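Local coordinates for protein pseudoazurin (Methylobacterium extorquens, PDB 1PMY) that binds a single copper ion and, as a member of the plastocyanin/azurin family of blue copper proteins, probably carries electrons in the periplasm, at residues A[5-10]-A[16-21]; A[56-59]-A[63-66]. One frame throughout, in Å; residues are numbered along the deposited sequence.

Interaction 1. Residues A[5-10]-A[16-21]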
ATOM      1  N   VAL A   5      -8.571   4.272   4.190  1.00 11.94           N
ATOM      2  CA  VAL A   5      -8.454   3.455   3.026  1.00 11.06           C
ATOM      3  C   VAL A   5      -9.358   2.213   3.241  1.00 11.09           C
ATOM      4  O   VAL A   5      -9.271   1.558   4.295  1.00 10.06           O
ATOM      5  CB  VAL A   5      -6.963   2.972   2.870  1.00 10.15           C
ATOM      6  CG1 VAL A   5      -6.854   1.981   1.679  1.00  9.99           C
ATOM      7  CG2 VAL A   5      -6.128   4.213   2.594  1.00 10.43           C
ATOM      8  N   LYS A   6     -10.210   2.035   2.255  1.00 11.86           N
ATOM      9  CA  LYS A   6     -11.159   0.945   2.186  1.00 13.25           C
ATOM     10  C   LYS A   6     -10.559  -0.295   1.457  1.00 12.94           C
ATOM     11  O   LYS A   6      -9.919  -0.136   0.424  1.00 13.64           O
ATOM     12  CB  LYS A   6     -12.426   1.261   1.418  1.00 14.31           C
ATOM     13  CG  LYS A   6     -13.126   2.558   1.485  1.00 16.31           C
ATOM     14  CD  LYS A   6     -13.309   3.390   2.688  1.00 18.48           C
ATOM     15  CE  LYS A   6     -12.111   4.103   3.293  1.00 19.38           C
ATOM     16  NZ  LYS A   6     -11.603   5.166   2.300  1.00 20.60           N
ATOM     17  N   MET A   7     -10.865  -1.455   1.991  1.00 12.06           N
ATOM     18  CA  MET A   7     -10.478  -2.772   1.384  1.00 12.41           C
ATOM     19  C   MET A   7     -11.731  -3.308   0.671  1.00 12.04           C
ATOM     20  O   MET A   7     -12.721  -3.663   1.353  1.00 12.26           O
ATOM     21  CB  MET A   7      -9.968  -3.656   2.536  1.00 12.90           C
ATOM     22  CG  MET A   7      -8.724  -2.923   3.076  1.00 14.35           C
ATOM     23  SD  MET A   7      -7.897  -4.006   4.312  1.00 16.61           S
ATOM     24  CE  MET A   7      -9.234  -4.044   5.497  1.00 14.44           C
ATOM     25  N   LEU A   8     -11.677  -3.287  -0.630  1.00 12.40           N
ATOM     26  CA  LEU A   8     -12.857  -3.627  -1.462  1.00 12.01           C
ATOM     27  C   LEU A   8     -12.681  -4.789  -2.447  1.00 12.46           C
ATOM     28  O   LEU A   8     -11.666  -5.002  -3.034  1.00 12.30           O
ATOM     29  CB  LEU A   8     -13.218  -2.396  -2.327  1.00 12.38           C
ATOM     30  CG  LEU A   8     -13.556  -1.099  -1.639  1.00 13.02           C
ATOM     31  CD1 LEU A   8     -13.347   0.105  -2.550  1.00 13.58           C
ATOM     32  CD2 LEU A   8     -14.873  -1.112  -0.966  1.00 13.79           C
ATOM     33  N   ASN A   9     -13.805  -5.498  -2.535  1.00 12.22           N
ATOM     34  CA  ASN A   9     -13.934  -6.564  -3.562  1.00 13.18           C
ATOM     35  C   ASN A   9     -14.001  -5.906  -4.961  1.00 13.18           C
ATOM     36  O   ASN A   9     -13.458  -6.498  -5.948  1.00 12.44           O
ATOM     37  CB  ASN A   9     -15.168  -7.408  -3.301  1.00 13.05           C
ATOM     38  CG  ASN A   9     -15.093  -8.283  -2.108  1.00 12.98           C
ATOM     39  OD1 ASN A   9     -14.004  -8.447  -1.449  1.00 13.27           O
ATOM     40  ND2 ASN A   9     -16.181  -8.983  -1.811  1.00 13.12           N
ATOM     41  N   SER A  10     -14.722  -4.818  -5.066  1.00 14.66           N
ATOM     42  CA  SER A  10     -14.933  -4.089  -6.340  1.00 16.38           C
ATOM     43  C   SER A  10     -14.867  -2.602  -6.114  1.00 16.57           C
ATOM     44  O   SER A  10     -15.506  -2.064  -5.197  1.00 17.55           O
ATOM     45  CB  SER A  10     -16.209  -4.602  -7.014  1.00 17.42           C
ATOM     46  OG  SER A  10     -16.252  -4.208  -8.394  1.00 18.71           O
ATOM     47  N   MET A  16     -10.788  -6.442  -6.336  1.00 13.59           N
ATOM     48  CA  MET A  16      -9.775  -6.543  -5.254  1.00 13.27           C
ATOM     49  C   MET A  16      -8.854  -5.325  -5.249  1.00 12.67           C
ATOM     50  O   MET A  16      -7.679  -5.428  -5.728  1.00 11.65           O
ATOM     51  CB  MET A  16      -9.034  -7.836  -5.311  1.00 13.67           C
ATOM     52  CG  MET A  16      -9.826  -9.068  -5.595  1.00 14.36           C
ATOM     53  SD  MET A  16     -11.020  -9.198  -4.197  1.00 15.25           S
ATOM     54  CE  MET A  16     -11.847 -10.687  -4.669  1.00 15.81           C
ATOM     55  N   VAL A  17      -9.333  -4.220  -4.753  1.00 11.85           N
ATOM     56  CA  VAL A  17      -8.653  -2.960  -4.688  1.00 11.75           C
ATOM     57  C   VAL A  17      -8.722  -2.230  -3.294  1.00 11.18           C
ATOM     58  O   VAL A  17      -9.582  -2.516  -2.464  1.00 10.28           O
ATOM     59  CB  VAL A  17      -9.190  -1.971  -5.760  1.00 12.25           C
ATOM     60  CG1 VAL A  17      -9.209  -2.578  -7.170  1.00 12.10           C
ATOM     61  CG2 VAL A  17     -10.599  -1.528  -5.408  1.00 12.26           C
ATOM     62  N   PHE A  18      -7.720  -1.390  -3.127  1.00 10.08           N
ATOM     63  CA  PHE A  18      -7.617  -0.499  -1.997  1.00 10.98           C
ATOM     64  C   PHE A  18      -8.146   0.823  -2.612  1.00 11.89           C
ATOM     65  O   PHE A  18      -7.772   1.111  -3.757  1.00 12.02           O
ATOM     66  CB  PHE A  18      -6.218  -0.313  -1.420  1.00 10.79           C
ATOM     67  CG  PHE A  18      -5.685  -1.459  -0.626  1.00 10.92           C
ATOM     68  CD1 PHE A  18      -6.000  -1.715   0.711  1.00 11.57           C
ATOM     69  CD2 PHE A  18      -4.686  -2.235  -1.242  1.00 10.93           C
ATOM     70  CE1 PHE A  18      -5.382  -2.787   1.391  1.00 10.51           C
ATOM     71  CE2 PHE A  18      -4.111  -3.323  -0.572  1.00 11.52           C
ATOM     72  CZ  PHE A  18      -4.464  -3.642   0.710  1.00 11.38           C
ATOM     73  N   ASP A  19      -8.876   1.558  -1.786  1.00 12.21           N
ATOM     74  CA  ASP A  19      -9.340   2.890  -2.388  1.00 13.99           C
ATOM     75  C   ASP A  19      -9.167   3.935  -1.284  1.00 13.49           C
ATOM     76  O   ASP A  19      -9.937   3.814  -0.293  1.00 14.33           O
ATOM     77  CB  ASP A  19     -10.813   2.740  -2.809  1.00 15.24           C
ATOM     78  CG  ASP A  19     -11.355   4.051  -3.408  1.00 16.42           C
ATOM     79  OD1 ASP A  19     -10.546   4.934  -3.767  1.00 17.31           O
ATOM     80  OD2 ASP A  19     -12.582   4.162  -3.587  1.00 17.57           O
ATOM     81  N   PRO A  20      -8.291   4.878  -1.462  1.00 13.12           N
ATOM     82  CA  PRO A  20      -7.409   5.081  -2.564  1.00 12.82           C
ATOM     83  C   PRO A  20      -6.191   4.084  -2.563  1.00 13.03           C
ATOM     84  O   PRO A  20      -5.942   3.599  -1.501  1.00 12.96           O
ATOM     85  CB  PRO A  20      -6.908   6.504  -2.370  1.00 13.59           C
ATOM     86  CG  PRO A  20      -6.860   6.676  -0.893  1.00 13.51           C
ATOM     87  CD  PRO A  20      -8.164   5.956  -0.441  1.00 13.96           C
ATOM     88  N   ALA A  21      -5.693   3.924  -3.783  1.00 12.55           N
ATOM     89  CA  ALA A  21      -4.546   2.987  -3.951  1.00 12.70           C
ATOM     90  C   ALA A  21      -3.237   3.735  -3.792  1.00 12.15           C
ATOM     91  O   ALA A  21      -2.132   3.104  -3.558  1.00 11.40           O
ATOM     92  CB  ALA A  21      -4.710   2.328  -5.320  1.00 12.40           C
TER
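Asn-9 and Met-16 meet where both segments turn a corner, and one more backbone bond is made there: Met-16 N gives a hydrogen bond of 2.7 Å to Asn-9 O, entering from well above the carbonyl plane. Beyond it the strands run antiparallel at 156°. Leu-8 and Val-17 form a hydrogen-bonded pair, Leu-8 N lying almost in line with the C=O of Val-17. Lys-6 and Asp-19 form the next; Asp-19 O takes Lys-6 N at 3.1 Å and, weakly, Lys-6 NZ, whose stronger partner is Ala-4 O. Between them Met-7 and Phe-18 are a non-hydrogen-bonded pair with side chains alongside each other, Met-7 CG 3.7 Å from Phe-18 CE1 and the sulfur in an oblique Met-aromatic contact. On the face of Lys-6, Leu-8 CD1 reaches Asp-19 CB at 3.7 Å. Val-5 sets CG1, which its chi1 of 175° turns opposite the backbone N, 3.9 Å from Phe-18 CB, and CG2 against Pro-20 CD; a glycine here would probably leave Phe-18 and the proline without this apolar neighbour. Met-16 also touches His-40, a copper ligand that Asn-9 OD1 meets in a weak hydrogen bond: a cupredoxin beta hairpin ending beside the copper site.

Interaction 2. Residues A[56-59]-A[63-66]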
ATOM      1  N   VAL A  56       4.633  -4.880   8.494  1.00 14.06           N
ATOM      2  CA  VAL A  56       3.191  -4.867   8.813  1.00 13.06           C
ATOM      3  C   VAL A  56       2.543  -6.137   8.250  1.00 12.50           C
ATOM      4  O   VAL A  56       2.849  -6.498   7.089  1.00 10.97           O
ATOM      5  CB  VAL A  56       2.566  -3.608   8.121  1.00 13.71           C
ATOM      6  CG1 VAL A  56       1.041  -3.559   8.242  1.00 14.14           C
ATOM      7  CG2 VAL A  56       3.252  -2.350   8.601  1.00 14.20           C
ATOM      8  N   LYS A  57       1.724  -6.753   9.080  1.00 11.75           N
ATOM      9  CA  LYS A  57       0.977  -7.925   8.678  1.00 12.19           C
ATOM     10  C   LYS A  57      -0.267  -7.952   9.615  1.00 11.49           C
ATOM     11  O   LYS A  57      -0.233  -8.387  10.725  1.00 11.65           O
ATOM     12  CB  LYS A  57       1.676  -9.278   8.800  1.00 13.43           C
ATOM     13  CG  LYS A  57       0.841 -10.259   7.997  1.00 14.73           C
ATOM     14  CD  LYS A  57       0.645 -11.620   8.355  1.00 17.63           C
ATOM     15  CE  LYS A  57       1.653 -12.579   8.832  1.00 18.60           C
ATOM     16  NZ  LYS A  57       1.085 -13.352  10.029  1.00 20.07           N
ATOM     17  N   THR A  58      -1.375  -7.519   9.011  1.00 10.25           N
ATOM     18  CA  THR A  58      -2.635  -7.399   9.714  1.00  8.77           C
ATOM     19  C   THR A  58      -3.470  -8.669   9.586  1.00  7.80           C
ATOM     20  O   THR A  58      -3.202  -9.482   8.743  1.00  8.30           O
ATOM     21  CB  THR A  58      -3.432  -6.063   9.358  1.00  8.70           C
ATOM     22  OG1 THR A  58      -3.912  -6.100   7.968  1.00  8.73           O
ATOM     23  CG2 THR A  58      -2.441  -4.860   9.521  1.00  8.71           C
ATOM     24  N   THR A  59      -4.457  -8.726  10.468  1.00  8.92           N
ATOM     25  CA  THR A  59      -5.428  -9.851  10.487  1.00  8.06           C
ATOM     26  C   THR A  59      -6.566  -9.555   9.536  1.00  8.70           C
ATOM     27  O   THR A  59      -7.155  -8.477   9.309  1.00  8.05           O
ATOM     28  CB  THR A  59      -6.014  -9.997  11.953  1.00  8.22           C
ATOM     29  OG1 THR A  59      -4.859 -10.244  12.786  1.00  9.32           O
ATOM     30  CG2 THR A  59      -7.052 -11.141  11.961  1.00  8.32           C
ATOM     31  N   GLU A  63     -10.327  -4.108  11.047  1.00 13.02           N
ATOM     32  CA  GLU A  63      -9.859  -2.700  10.760  1.00 13.57           C
ATOM     33  C   GLU A  63      -8.411  -2.714  11.315  1.00 13.40           C
ATOM     34  O   GLU A  63      -8.135  -3.507  12.295  1.00 13.24           O
ATOM     35  CB  GLU A  63     -10.491  -1.746  11.751  1.00 15.04           C
ATOM     36  CG  GLU A  63     -11.935  -1.611  11.921  1.00 18.37           C
ATOM     37  CD  GLU A  63     -12.452  -0.188  12.184  1.00 19.71           C
ATOM     38  OE1 GLU A  63     -11.703   0.607  12.786  1.00 20.41           O
ATOM     39  OE2 GLU A  63     -13.560   0.058  11.738  1.00 21.06           O
ATOM     40  N   ALA A  64      -7.562  -1.890  10.778  1.00 12.61           N
ATOM     41  CA  ALA A  64      -6.179  -1.868  11.267  1.00 12.49           C
ATOM     42  C   ALA A  64      -5.646  -0.456  11.079  1.00 12.62           C
ATOM     43  O   ALA A  64      -6.109   0.223  10.155  1.00 13.86           O
ATOM     44  CB  ALA A  64      -5.297  -2.811  10.377  1.00 12.51           C
ATOM     45  N   VAL A  65      -4.811  -0.070  11.956  1.00 12.85           N
ATOM     46  CA  VAL A  65      -4.162   1.225  11.868  1.00 12.73           C
ATOM     47  C   VAL A  65      -2.644   1.001  11.786  1.00 12.59           C
ATOM     48  O   VAL A  65      -1.999   0.202  12.479  1.00 13.50           O
ATOM     49  CB  VAL A  65      -4.576   2.126  13.063  1.00 13.37           C
ATOM     50  CG1 VAL A  65      -3.641   3.373  12.989  1.00 13.63           C
ATOM     51  CG2 VAL A  65      -6.040   2.467  12.975  1.00 13.93           C
ATOM     52  N   VAL A  66      -2.066   1.808  10.843  1.00 12.13           N
ATOM     53  CA  VAL A  66      -0.605   1.794  10.681  1.00 12.16           C
ATOM     54  C   VAL A  66      -0.114   3.241  10.799  1.00 12.38           C
ATOM     55  O   VAL A  66      -0.541   4.116  10.026  1.00 13.16           O
ATOM     56  CB  VAL A  66      -0.199   1.180   9.302  1.00 12.29           C
ATOM     57  CG1 VAL A  66       1.362   1.128   9.148  1.00 12.76           C
ATOM     58  CG2 VAL A  66      -0.791  -0.230   9.205  1.00 13.17           C
TER
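Two extended segments run in opposite directions, the loop 56-59 facing strand 64-66, with Val-56 and Val-66 at one end and Thr-58 and Ala-64 at the other. The backbones stand too far apart for a beta ladder: the CA atoms of Thr-58 and Ala-64 are 6.8 Å apart, those of Val-56 and Val-66 7.9 Å, and the gap is bridged by apolar side-chain carbons, mostly methyls. At the valine pair both branches of each residue take part. Val-56 CG1 meets Val-66 CG2 at 3.9 Å, while Val-56 CG2 meets Val-66 CG1 at 4.0 Å. Both valines hold CG1 anti to the backbone N (174° in Val-56, -178° in Val-66), and the two forks meet at a slant, CG1 of each against CG2 of the other. At the other end Thr-58 CG2 comes within 3.6 Å of Ala-64 CB, and Thr-58 CB follows at 3.9 Å. The threonine thus turns its methyl to the alanine, while its OG1 is hydrogen-bonded to Val-42 N. Backbone bonds join Val-56 to Thr-44 of strand 43-44 and Thr-58 to Val-42 just before it, whereas Ala-64 and Val-66 pair with Phe-33 and Ile-31 of strand 30-34. The contact therefore lays the loop 56-59, bonded at strand 43-44, against strand 64-67 at the other edge of the sheet.

In the fold
From the N terminus, strand 2-8 leads into interaction 1, which closes the short loop between residues 10 and 16 and pairs that strand with the start of strand 17-25. The chain then passes through strand 30-34, which pairs with strand 2-8, and strand 43-44 before residues 56-59 open interaction 2, closed, after three intervening residues, by segment 63-66 on strand 64-67. The two contacts follow in series, neither nested nor crossed, with centres about 14 Å apart and no direct touch. Strand 30-34 lies between strands 2-8 and 64-67, and so links them through one sheet. Interaction 1 zips two inner strands near the copper; interaction 2 sets the loop that follows strand 43-44 against the outermost strand 64-67.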